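Long-range contacts in TssK (Serratia sp. FS14, PDB 5Y0E), which probably serves as a baseplate component of the bacterial type VI secretion system, assembling as a trimer of identical subunits: residues L237-V248 / D265-F276; F343-A351 / A401-E409. One frame throughout, in Å; residues are numbered along the deposited sequence.

Contact 1 (L237-V248 / D265-F276); sequences LLQLINRHLGQV and DWLQFATELASF
His244 and Phe269 lie flat against each other where residues 237-248 and 265-273 pack as nearly antiparallel helical segments, their ring centroids 3.6 Å apart and their planes 10° from parallel. The histidine shows how one side chain can serve a stack and a polar network at once. Its CB sits 4.0 Å from CE2 of Phe269. With CG beside its own backbone N (chi1 -69°), the imidazole swings across the phenyl face; CG and CD2 lie over the CD2 side of Phe269 and ND1 comes over the centre of that ring. ND1 also donates to the Leu240 O one turn earlier, at 2.8 Å and an N-H...O angle of 176°, which helps fix the ring rotation. CE1 makes a close approach of 3.3 Å to Phe269 CD1, while NE2 sits above Phe269 CB and CG and bonds water 1 at 3.0 Å. That water accepts from Gln247 NE2 and donates to Asp265 O; a second water donates to Gln247 OE1 and accepts from Trp266 NE1, so the two helices are bridged twice. Toward the other end the contact turns apolar: Leu237 CD1 touches Leu273 CD1 at 3.7 Å and lies over the face of Phe276, a CH-pi contact. Leu240 CG packs against Phe269, and its CD1 reaches past the carboxylate of Glu272 to lie over one face of the Arg243 guanidinium, toward its rim. In the Arg243-Glu272 salt bridge OE2 lies at the guanidinium edge, weakly bonded by NH1 (3.3 Å) and NH2; NH2 also reaches OE1 weakly. Arg243 NE pairs with Glu272 of the second subunit, and Glu272 with Arg243 of the third. Each charge thus has an opposite partner within its own subunit and another in a neighbouring one, consistent with charge-matched packing in the trimer.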
loop_
_atom_site.group_PDB
_atom_site.type_symbol
_atom_site.label_atom_id
_atom_site.label_comp_id
_atom_site.label_asym_id
_atom_site.label_seq_id
_atom_site.Cartn_x
_atom_site.Cartn_y
_atom_site.Cartn_z
ATOM N N LEU A 237 6.811 10.060 -15.601
ATOM C CA LEU A 237 7.641 9.261 -14.722
ATOM C C LEU A 237 7.816 9.935 -13.374
ATOM O O LEU A 237 7.773 9.273 -12.341
ATOM C CB LEU A 237 8.994 9.000 -15.377
ATOM C CG LEU A 237 10.028 8.289 -14.501
ATOM C CD1 LEU A 237 9.652 6.851 -14.207
ATOM C CD2 LEU A 237 11.333 8.328 -15.147
ATOM N N LEU A 238 8.015 11.247 -13.376
ATOM C CA LEU A 238 7.996 11.992 -12.133
ATOM C C LEU A 238 6.685 11.768 -11.377
ATOM O O LEU A 238 6.685 11.575 -10.162
ATOM C CB LEU A 238 8.223 13.465 -12.430
ATOM C CG LEU A 238 8.152 14.432 -11.253
ATOM C CD1 LEU A 238 9.175 14.106 -10.171
ATOM C CD2 LEU A 238 8.355 15.817 -11.740
ATOM N N GLN A 239 5.568 11.752 -12.091
ATOM C CA GLN A 239 4.300 11.385 -11.488
ATOM C C GLN A 239 4.381 10.055 -10.790
ATOM O O GLN A 239 3.881 9.900 -9.673
ATOM C CB GLN A 239 3.227 11.296 -12.540
ATOM C CG GLN A 239 2.233 12.307 -12.457
ATOM C CD GLN A 239 1.448 12.352 -13.714
ATOM O OE1 GLN A 239 1.867 12.989 -14.674
ATOM N NE2 GLN A 239 0.290 11.694 -13.728
ATOM N N LEU A 240 4.946 9.061 -11.474
ATOM C CA LEU A 240 5.040 7.729 -10.907
ATOM C C LEU A 240 5.986 7.718 -9.729
ATOM O O LEU A 240 5.731 7.045 -8.735
ATOM C CB LEU A 240 5.490 6.737 -11.962
ATOM C CG LEU A 240 5.629 5.287 -11.497
ATOM C CD1 LEU A 240 4.299 4.683 -11.248
ATOM C CD2 LEU A 240 6.379 4.477 -12.513
ATOM N N ILE A 241 7.074 8.469 -9.825
ATOM C CA ILE A 241 7.958 8.648 -8.690
ATOM C C ILE A 241 7.227 9.344 -7.541
ATOM O O ILE A 241 7.384 8.976 -6.379
ATOM C CB ILE A 241 9.216 9.410 -9.150
ATOM C CG1 ILE A 241 9.991 8.556 -10.154
ATOM C CG2 ILE A 241 10.098 9.786 -8.018
ATOM C CD1 ILE A 241 11.169 9.242 -10.759
ATOM N N ASN A 242 6.386 10.323 -7.851
ATOM C CA ASN A 242 5.755 11.111 -6.796
ATOM C C ASN A 242 4.751 10.290 -5.998
ATOM O O ASN A 242 4.695 10.403 -4.778
ATOM C CB ASN A 242 5.105 12.344 -7.394
ATOM C CG ASN A 242 6.099 13.434 -7.655
ATOM O OD1 ASN A 242 7.164 13.444 -7.076
ATOM N ND2 ASN A 242 5.745 14.369 -8.504
ATOM N N ARG A 243 3.979 9.438 -6.663
ATOM C CA ARG A 243 3.086 8.534 -5.955
ATOM C C ARG A 243 3.830 7.700 -4.922
ATOM O O ARG A 243 3.330 7.480 -3.818
ATOM C CB ARG A 243 2.371 7.612 -6.935
ATOM C CG ARG A 243 1.534 6.566 -6.234
ATOM C CD ARG A 243 1.176 5.387 -7.083
ATOM N NE ARG A 243 0.956 5.769 -8.472
ATOM C CZ ARG A 243 0.939 4.921 -9.492
ATOM N NH1 ARG A 243 1.123 3.645 -9.273
ATOM N NH2 ARG A 243 0.744 5.352 -10.729
ATOM N N HIS A 244 5.016 7.219 -5.263
ATOM C CA HIS A 244 5.759 6.339 -4.384
ATOM C C HIS A 244 6.592 7.075 -3.341
ATOM O O HIS A 244 6.987 6.473 -2.352
ATOM C CB HIS A 244 6.616 5.402 -5.241
ATOM C CG HIS A 244 5.801 4.422 -6.010
ATOM N ND1 HIS A 244 5.336 4.676 -7.275
ATOM C CD2 HIS A 244 5.307 3.213 -5.667
ATOM C CE1 HIS A 244 4.604 3.660 -7.688
ATOM N NE2 HIS A 244 4.565 2.763 -6.727
ATOM N N LEU A 245 6.866 8.360 -3.535
ATOM C CA LEU A 245 7.350 9.180 -2.434
ATOM C C LEU A 245 6.440 9.055 -1.216
ATOM O O LEU A 245 6.907 8.911 -0.077
ATOM C CB LEU A 245 7.426 10.631 -2.872
ATOM C CG LEU A 245 8.741 11.130 -3.446
ATOM C CD1 LEU A 245 8.645 12.625 -3.667
ATOM C CD2 LEU A 245 9.866 10.803 -2.507
ATOM N N GLY A 246 5.140 9.067 -1.446
ATOM C CA GLY A 246 4.207 8.982 -0.360
ATOM C C GLY A 246 4.089 7.578 0.143
ATOM O O GLY A 246 4.045 7.347 1.341
ATOM N N GLN A 247 4.053 6.635 -0.784
ATOM C CA GLN A 247 3.928 5.232 -0.429
ATOM C C GLN A 247 5.079 4.783 0.444
ATOM O O GLN A 247 4.867 4.096 1.444
ATOM C CB GLN A 247 3.859 4.376 -1.687
ATOM C CG GLN A 247 3.240 3.036 -1.490
ATOM C CD GLN A 247 3.443 2.106 -2.663
ATOM O OE1 GLN A 247 4.490 1.511 -2.786
ATOM N NE2 GLN A 247 2.446 1.962 -3.514
ATOM N N VAL A 248 6.299 5.170 0.088
ATOM C CA VAL A 248 7.456 4.665 0.803
ATOM C C VAL A 248 7.633 5.429 2.097
ATOM O O VAL A 248 8.040 4.855 3.106
ATOM C CB VAL A 248 8.722 4.702 -0.084
ATOM C CG1 VAL A 248 9.355 6.056 -0.132
ATOM C CG2 VAL A 248 9.741 3.713 0.390
ATOM N N ASP A 265 3.106 -3.698 -3.245
ATOM C CA ASP A 265 3.229 -2.348 -3.758
ATOM C C ASP A 265 4.431 -2.220 -4.688
ATOM O O ASP A 265 4.342 -1.594 -5.740
ATOM C CB ASP A 265 3.325 -1.350 -2.604
ATOM C CG ASP A 265 1.992 -1.058 -1.949
ATOM O OD1 ASP A 265 0.934 -1.500 -2.426
ATOM O OD2 ASP A 265 1.994 -0.354 -0.935
ATOM N N TRP A 266 5.562 -2.800 -4.312
ATOM C CA TRP A 266 6.777 -2.609 -5.078
ATOM C C TRP A 266 6.731 -3.372 -6.399
ATOM O O TRP A 266 7.258 -2.902 -7.404
ATOM C CB TRP A 266 7.969 -3.020 -4.218
ATOM C CG TRP A 266 8.254 -2.036 -3.147
ATOM C CD1 TRP A 266 7.505 -0.977 -2.819
ATOM C CD2 TRP A 266 9.389 -1.999 -2.286
ATOM N NE1 TRP A 266 8.086 -0.279 -1.814
ATOM C CE2 TRP A 266 9.248 -0.889 -1.468
ATOM C CE3 TRP A 266 10.518 -2.784 -2.148
ATOM C CZ2 TRP A 266 10.188 -0.542 -0.517
ATOM C CZ3 TRP A 266 11.440 -2.446 -1.181
ATOM C CH2 TRP A 266 11.272 -1.338 -0.386
ATOM N N LEU A 267 6.066 -4.516 -6.424
ATOM C CA LEU A 267 5.909 -5.245 -7.666
ATOM C C LEU A 267 5.145 -4.430 -8.691
ATOM O O LEU A 267 5.529 -4.370 -9.861
ATOM C CB LEU A 267 5.199 -6.553 -7.394
ATOM C CG LEU A 267 4.830 -7.404 -8.589
ATOM C CD1 LEU A 267 6.077 -7.811 -9.357
ATOM C CD2 LEU A 267 4.098 -8.613 -8.097
ATOM N N GLN A 268 4.062 -3.789 -8.266
ATOM C CA GLN A 268 3.304 -2.947 -9.173
ATOM C C GLN A 268 4.136 -1.770 -9.633
ATOM O O GLN A 268 4.133 -1.427 -10.814
ATOM C CB GLN A 268 2.026 -2.469 -8.498
ATOM C CG GLN A 268 0.974 -3.530 -8.294
ATOM C CD GLN A 268 -0.133 -3.070 -7.347
ATOM O OE1 GLN A 268 -0.962 -2.252 -7.693
ATOM N NE2 GLN A 268 -0.122 -3.588 -6.149
ATOM N N PHE A 269 4.837 -1.132 -8.712
ATOM C CA PHE A 269 5.794 -0.116 -9.085
ATOM C C PHE A 269 6.706 -0.625 -10.203
ATOM O O PHE A 269 6.867 0.024 -11.229
ATOM C CB PHE A 269 6.573 0.281 -7.838
ATOM C CG PHE A 269 7.414 1.509 -7.991
ATOM C CD1 PHE A 269 7.319 2.301 -9.098
ATOM C CD2 PHE A 269 8.314 1.852 -7.012
ATOM C CE1 PHE A 269 8.082 3.398 -9.221
ATOM C CE2 PHE A 269 9.083 2.944 -7.134
ATOM C CZ PHE A 269 8.974 3.721 -8.247
ATOM N N ALA A 270 7.262 -1.819 -10.042
ATOM C CA ALA A 270 8.190 -2.327 -11.038
ATOM C C ALA A 270 7.495 -2.560 -12.368
ATOM O O ALA A 270 7.965 -2.104 -13.414
ATOM C CB ALA A 270 8.848 -3.607 -10.542
ATOM N N THR A 271 6.364 -3.248 -12.356
ATOM C CA THR A 271 5.759 -3.571 -13.632
ATOM C C THR A 271 5.253 -2.336 -14.359
ATOM O O THR A 271 5.226 -2.326 -15.586
ATOM C CB THR A 271 4.649 -4.594 -13.460
ATOM O OG1 THR A 271 3.548 -4.026 -12.755
ATOM C CG2 THR A 271 5.179 -5.803 -12.748
ATOM N N GLU A 272 4.868 -1.281 -13.648
ATOM C CA GLU A 272 4.543 -0.049 -14.358
ATOM C C GLU A 272 5.807 0.659 -14.846
ATOM O O GLU A 272 5.783 1.338 -15.865
ATOM C CB GLU A 272 3.703 0.882 -13.477
ATOM C CG GLU A 272 3.086 2.071 -14.201
ATOM C CD GLU A 272 2.174 2.941 -13.320
ATOM O OE1 GLU A 272 2.045 4.134 -13.612
ATOM O OE2 GLU A 272 1.568 2.446 -12.348
ATOM N N LEU A 273 6.909 0.505 -14.134
ATOM C CA LEU A 273 8.158 1.122 -14.551
ATOM C C LEU A 273 8.685 0.523 -15.861
ATOM O O LEU A 273 9.255 1.238 -16.679
ATOM C CB LEU A 273 9.157 0.983 -13.409
ATOM C CG LEU A 273 10.410 1.827 -13.326
ATOM C CD1 LEU A 273 10.062 3.227 -13.560
ATOM C CD2 LEU A 273 11.037 1.646 -11.971
ATOM N N ALA A 274 8.448 -0.764 -16.091
ATOM C CA ALA A 274 8.764 -1.401 -17.360
ATOM C C ALA A 274 8.204 -0.645 -18.549
ATOM O O ALA A 274 8.753 -0.739 -19.639
ATOM C CB ALA A 274 8.234 -2.829 -17.382
ATOM N N SER A 275 7.138 0.119 -18.360
ATOM C CA SER A 275 6.643 0.965 -19.427
ATOM C C SER A 275 7.731 1.855 -19.983
ATOM O O SER A 275 7.760 2.133 -21.185
ATOM C CB SER A 275 5.484 1.802 -18.918
ATOM O OG SER A 275 4.406 0.975 -18.537
ATOM N N PHE A 276 8.646 2.282 -19.135
ATOM C CA PHE A 276 9.694 3.197 -19.532
ATOM C C PHE A 276 10.959 2.497 -20.002
ATOM O O PHE A 276 11.917 3.162 -20.353
ATOM C CB PHE A 276 9.977 4.142 -18.371
ATOM C CG PHE A 276 8.768 4.897 -17.945
ATOM C CD1 PHE A 276 7.908 4.383 -16.982
ATOM C CD2 PHE A 276 8.432 6.087 -18.544
ATOM C CE1 PHE A 276 6.784 5.049 -16.636
ATOM C CE2 PHE A 276 7.287 6.756 -18.163
ATOM C CZ PHE A 276 6.479 6.239 -17.221
HETATM O O HOH W 1 2.388 0.822 -6.215
HETATM O O HOH W 2 6.025 1.526 -0.203
#

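Contact 2 (F343-A351 / A401-E409); sequences FGFVLAVRA and AGYTYFELE
Strands 343-350 and 404-408 run antiparallel, 153° between their directions, and five backbone hydrogen bonds join them, including a mutual pair in which Val349 N meets Thr404 O and Thr404 N meets Val349 O, each at 2.8 Å. Leu347 and Phe406 form the other hydrogen-bonded pair, and Leu408 N to Phe345 O extends the ladder. On one face Ala348 CB comes 3.5 Å from CE2 of Tyr405, whereas Val346 CG1 arrives at the edge of the same ring, close to its plane. On the other face Val349 crosses Phe406 at about a right angle: its CG2, placed beside the backbone N by chi1 -177°, meets the ring edge at CD2, 4.0 Å away. Phe362 of helix 355-365 covers this side, touching Leu347, Val349 and Phe406. Where the ladder ends, Arg350 lays its aliphatic stem across Tyr403. CB stands over the ring centre, 3.6 Å from the centroid, in a CH-pi contact, and CG and CD run on toward the CZ and CE1 side. The polar tips then part, Arg350 to a salt bridge with Asp352 and Tyr403 OH to Asp436. Flanked by strands 436-443 and 387-389, the pair exemplifies adjacent inner strands of an antiparallel sheet backed by a helix, here in the C-terminal part of TssK.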
loop_
_atom_site.group_PDB
_atom_site.type_symbol
_atom_site.label_atom_id
_atom_site.label_comp_id
_atom_site.label_asym_id
_atom_site.label_seq_id
_atom_site.Cartn_x
_atom_site.Cartn_y
_atom_site.Cartn_z
ATOM N N PHE A 343 35.853 5.232 -2.735
ATOM C CA PHE A 343 35.153 6.221 -3.509
ATOM C C PHE A 343 35.667 7.624 -3.421
ATOM O O PHE A 343 36.208 8.029 -2.432
ATOM C CB PHE A 343 33.703 6.272 -3.043
ATOM C CG PHE A 343 32.899 5.086 -3.435
ATOM C CD1 PHE A 343 32.951 3.938 -2.699
ATOM C CD2 PHE A 343 32.101 5.127 -4.532
ATOM C CE1 PHE A 343 32.225 2.840 -3.056
ATOM C CE2 PHE A 343 31.373 4.042 -4.899
ATOM C CZ PHE A 343 31.432 2.892 -4.156
ATOM N N GLY A 344 35.478 8.359 -4.498
ATOM C CA GLY A 344 35.790 9.766 -4.522
ATOM C C GLY A 344 34.538 10.499 -4.072
ATOM O O GLY A 344 33.465 9.940 -3.968
ATOM N N PHE A 345 34.644 11.786 -3.837
ATOM C CA PHE A 345 33.465 12.482 -3.361
ATOM C C PHE A 345 33.387 13.862 -3.986
ATOM O O PHE A 345 34.382 14.589 -4.014
ATOM C CB PHE A 345 33.485 12.554 -1.840
ATOM C CG PHE A 345 33.307 11.223 -1.190
ATOM C CD1 PHE A 345 32.043 10.738 -0.919
ATOM C CD2 PHE A 345 34.393 10.437 -0.877
ATOM C CE1 PHE A 345 31.868 9.502 -0.331
ATOM C CE2 PHE A 345 34.221 9.199 -0.291
ATOM C CZ PHE A 345 32.957 8.730 -0.019
ATOM N N VAL A 346 32.210 14.207 -4.508
ATOM C CA VAL A 346 32.017 15.443 -5.256
ATOM C C VAL A 346 30.737 16.126 -4.798
ATOM O O VAL A 346 29.720 15.475 -4.543
ATOM C CB VAL A 346 31.958 15.203 -6.780
ATOM C CG1 VAL A 346 31.894 16.506 -7.498
ATOM C CG2 VAL A 346 33.149 14.446 -7.257
ATOM N N LEU A 347 30.762 17.435 -4.822
ATOM C CA LEU A 347 29.626 18.241 -4.487
ATOM C C LEU A 347 29.191 19.018 -5.714
ATOM O O LEU A 347 29.932 19.797 -6.212
ATOM C CB LEU A 347 30.037 19.236 -3.443
ATOM C CG LEU A 347 29.686 18.923 -2.027
ATOM C CD1 LEU A 347 30.047 20.139 -1.237
ATOM C CD2 LEU A 347 28.208 18.663 -1.934
ATOM N N ALA A 348 27.990 18.798 -6.201
ATOM C CA ALA A 348 27.500 19.516 -7.347
ATOM C C ALA A 348 26.761 20.654 -6.734
ATOM O O ALA A 348 25.871 20.439 -5.982
ATOM C CB ALA A 348 26.567 18.641 -8.140
ATOM N N VAL A 349 27.126 21.871 -7.083
ATOM C CA VAL A 349 26.552 23.044 -6.471
ATOM C C VAL A 349 26.104 24.116 -7.442
ATOM O O VAL A 349 26.728 24.326 -8.436
ATOM C CB VAL A 349 27.621 23.631 -5.537
ATOM C CG1 VAL A 349 27.150 24.833 -4.760
ATOM C CG2 VAL A 349 28.128 22.576 -4.595
ATOM N N ARG A 350 24.984 24.758 -7.157
ATOM C CA ARG A 350 24.476 25.874 -7.933
ATOM C C ARG A 350 23.810 26.801 -6.952
ATOM O O ARG A 350 23.239 26.357 -5.999
ATOM C CB ARG A 350 23.489 25.444 -9.002
ATOM C CG ARG A 350 22.084 25.924 -8.742
ATOM C CD ARG A 350 21.358 26.346 -9.989
ATOM N NE ARG A 350 20.955 27.739 -9.951
ATOM C CZ ARG A 350 20.424 28.347 -8.915
ATOM N NH1 ARG A 350 20.105 29.603 -8.989
ATOM N NH2 ARG A 350 20.221 27.705 -7.809
ATOM N N ALA A 351 23.912 28.093 -7.165
ATOM C CA ALA A 351 23.299 29.047 -6.277
ATOM C C ALA A 351 23.058 30.339 -6.996
ATOM O O ALA A 351 23.566 30.546 -8.057
ATOM C CB ALA A 351 24.180 29.291 -5.079
ATOM N N ALA A 401 24.571 21.504 -16.509
ATOM C CA ALA A 401 25.142 22.748 -16.994
ATOM C C ALA A 401 24.709 23.887 -16.105
ATOM O O ALA A 401 23.520 24.052 -15.838
ATOM C CB ALA A 401 24.692 23.018 -18.424
ATOM N N GLY A 402 25.672 24.674 -15.655
ATOM C CA GLY A 402 25.423 25.710 -14.691
ATOM C C GLY A 402 25.773 25.349 -13.266
ATOM O O GLY A 402 25.730 26.224 -12.404
ATOM N N TYR A 403 26.092 24.100 -12.986
ATOM C CA TYR A 403 26.580 23.724 -11.675
ATOM C C TYR A 403 28.100 23.730 -11.658
ATOM O O TYR A 403 28.762 23.567 -12.680
ATOM C CB TYR A 403 26.086 22.340 -11.266
ATOM C CG TYR A 403 24.661 22.253 -10.809
ATOM C CD1 TYR A 403 23.623 22.719 -11.596
ATOM C CD2 TYR A 403 24.349 21.666 -9.603
ATOM C CE1 TYR A 403 22.319 22.608 -11.187
ATOM C CE2 TYR A 403 23.061 21.551 -9.185
ATOM C CZ TYR A 403 22.040 22.023 -9.975
ATOM O OH TYR A 403 20.744 21.899 -9.536
ATOM N N THR A 404 28.639 23.903 -10.470
ATOM C CA THR A 404 30.055 23.793 -10.225
ATOM C C THR A 404 30.283 22.543 -9.409
ATOM O O THR A 404 29.475 22.200 -8.548
ATOM C CB THR A 404 30.580 25.012 -9.491
ATOM O OG1 THR A 404 30.323 26.157 -10.289
ATOM C CG2 THR A 404 32.054 24.922 -9.278
ATOM N N TYR A 405 31.375 21.862 -9.702
ATOM C CA TYR A 405 31.669 20.564 -9.133
ATOM C C TYR A 405 32.949 20.680 -8.341
ATOM O O TYR A 405 33.989 21.054 -8.886
ATOM C CB TYR A 405 31.784 19.514 -10.225
ATOM C CG TYR A 405 30.462 19.277 -10.854
ATOM C CD1 TYR A 405 29.943 20.168 -11.783
ATOM C CD2 TYR A 405 29.706 18.183 -10.496
ATOM C CE1 TYR A 405 28.726 19.966 -12.333
ATOM C CE2 TYR A 405 28.486 17.972 -11.043
ATOM C CZ TYR A 405 27.993 18.861 -11.954
ATOM O OH TYR A 405 26.766 18.610 -12.488
ATOM N N PHE A 406 32.862 20.386 -7.060
ATOM C CA PHE A 406 33.996 20.446 -6.162
ATOM C C PHE A 406 34.336 19.036 -5.741
ATOM O O PHE A 406 33.485 18.324 -5.209
ATOM C CB PHE A 406 33.671 21.302 -4.947
ATOM C CG PHE A 406 33.347 22.706 -5.285
ATOM C CD1 PHE A 406 34.347 23.640 -5.419
ATOM C CD2 PHE A 406 32.044 23.096 -5.478
ATOM C CE1 PHE A 406 34.060 24.932 -5.729
ATOM C CE2 PHE A 406 31.750 24.403 -5.792
ATOM C CZ PHE A 406 32.762 25.321 -5.913
ATOM N N GLU A 407 35.564 18.626 -5.989
ATOM C CA GLU A 407 36.044 17.386 -5.414
ATOM C C GLU A 407 36.541 17.656 -4.001
ATOM O O GLU A 407 37.093 18.722 -3.719
ATOM C CB GLU A 407 37.152 16.797 -6.277
ATOM C CG GLU A 407 37.617 15.419 -5.866
ATOM C CD GLU A 407 38.214 14.649 -7.032
ATOM O OE1 GLU A 407 38.609 15.298 -8.026
ATOM O OE2 GLU A 407 38.273 13.404 -6.956
ATOM N N LEU A 408 36.301 16.706 -3.106
ATOM C CA LEU A 408 36.867 16.765 -1.769
ATOM C C LEU A 408 38.326 16.343 -1.806
ATOM O O LEU A 408 38.693 15.387 -2.493
ATOM C CB LEU A 408 36.094 15.864 -0.816
ATOM C CG LEU A 408 34.796 16.446 -0.261
ATOM C CD1 LEU A 408 33.729 16.540 -1.320
ATOM C CD2 LEU A 408 34.298 15.615 0.894
ATOM N N GLU A 409 39.170 17.130 -1.161
ATOM C CA GLU A 409 40.587 16.856 -1.164
ATOM C C GLU A 409 40.855 15.783 -0.179
ATOM O O GLU A 409 40.499 15.893 0.973
ATOM C CB GLU A 409 41.387 18.092 -0.800
ATOM C CG GLU A 409 41.054 19.310 -1.634
ATOM C CD GLU A 409 42.178 20.320 -1.687
ATOM O OE1 GLU A 409 42.789 20.592 -0.643
ATOM O OE2 GLU A 409 42.458 20.841 -2.777
#

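Contact 1 closes along the chain before contact 2 opens, and they build different parts of one subunit: a bundle of helices and, later, an antiparallel sheet. Their centres are 29 Å apart and their nearest atoms about 14 Å, so neither touches the other. What they share is the trimer, since both come within reach of the second subunit. The involvement differs, however: in contact 1, 237-248 bonds to the second subunit and 265-276 to the third, through salt bridges and hydrogen bonds, whereas 343-351 and 401-409 meet the second subunit at their margins, as where Ala401 packs on Tyr399 of the second subunit. A sulfate, probably from crystallisation, lies about 3 Å from the Asp265 side chain of contact 1.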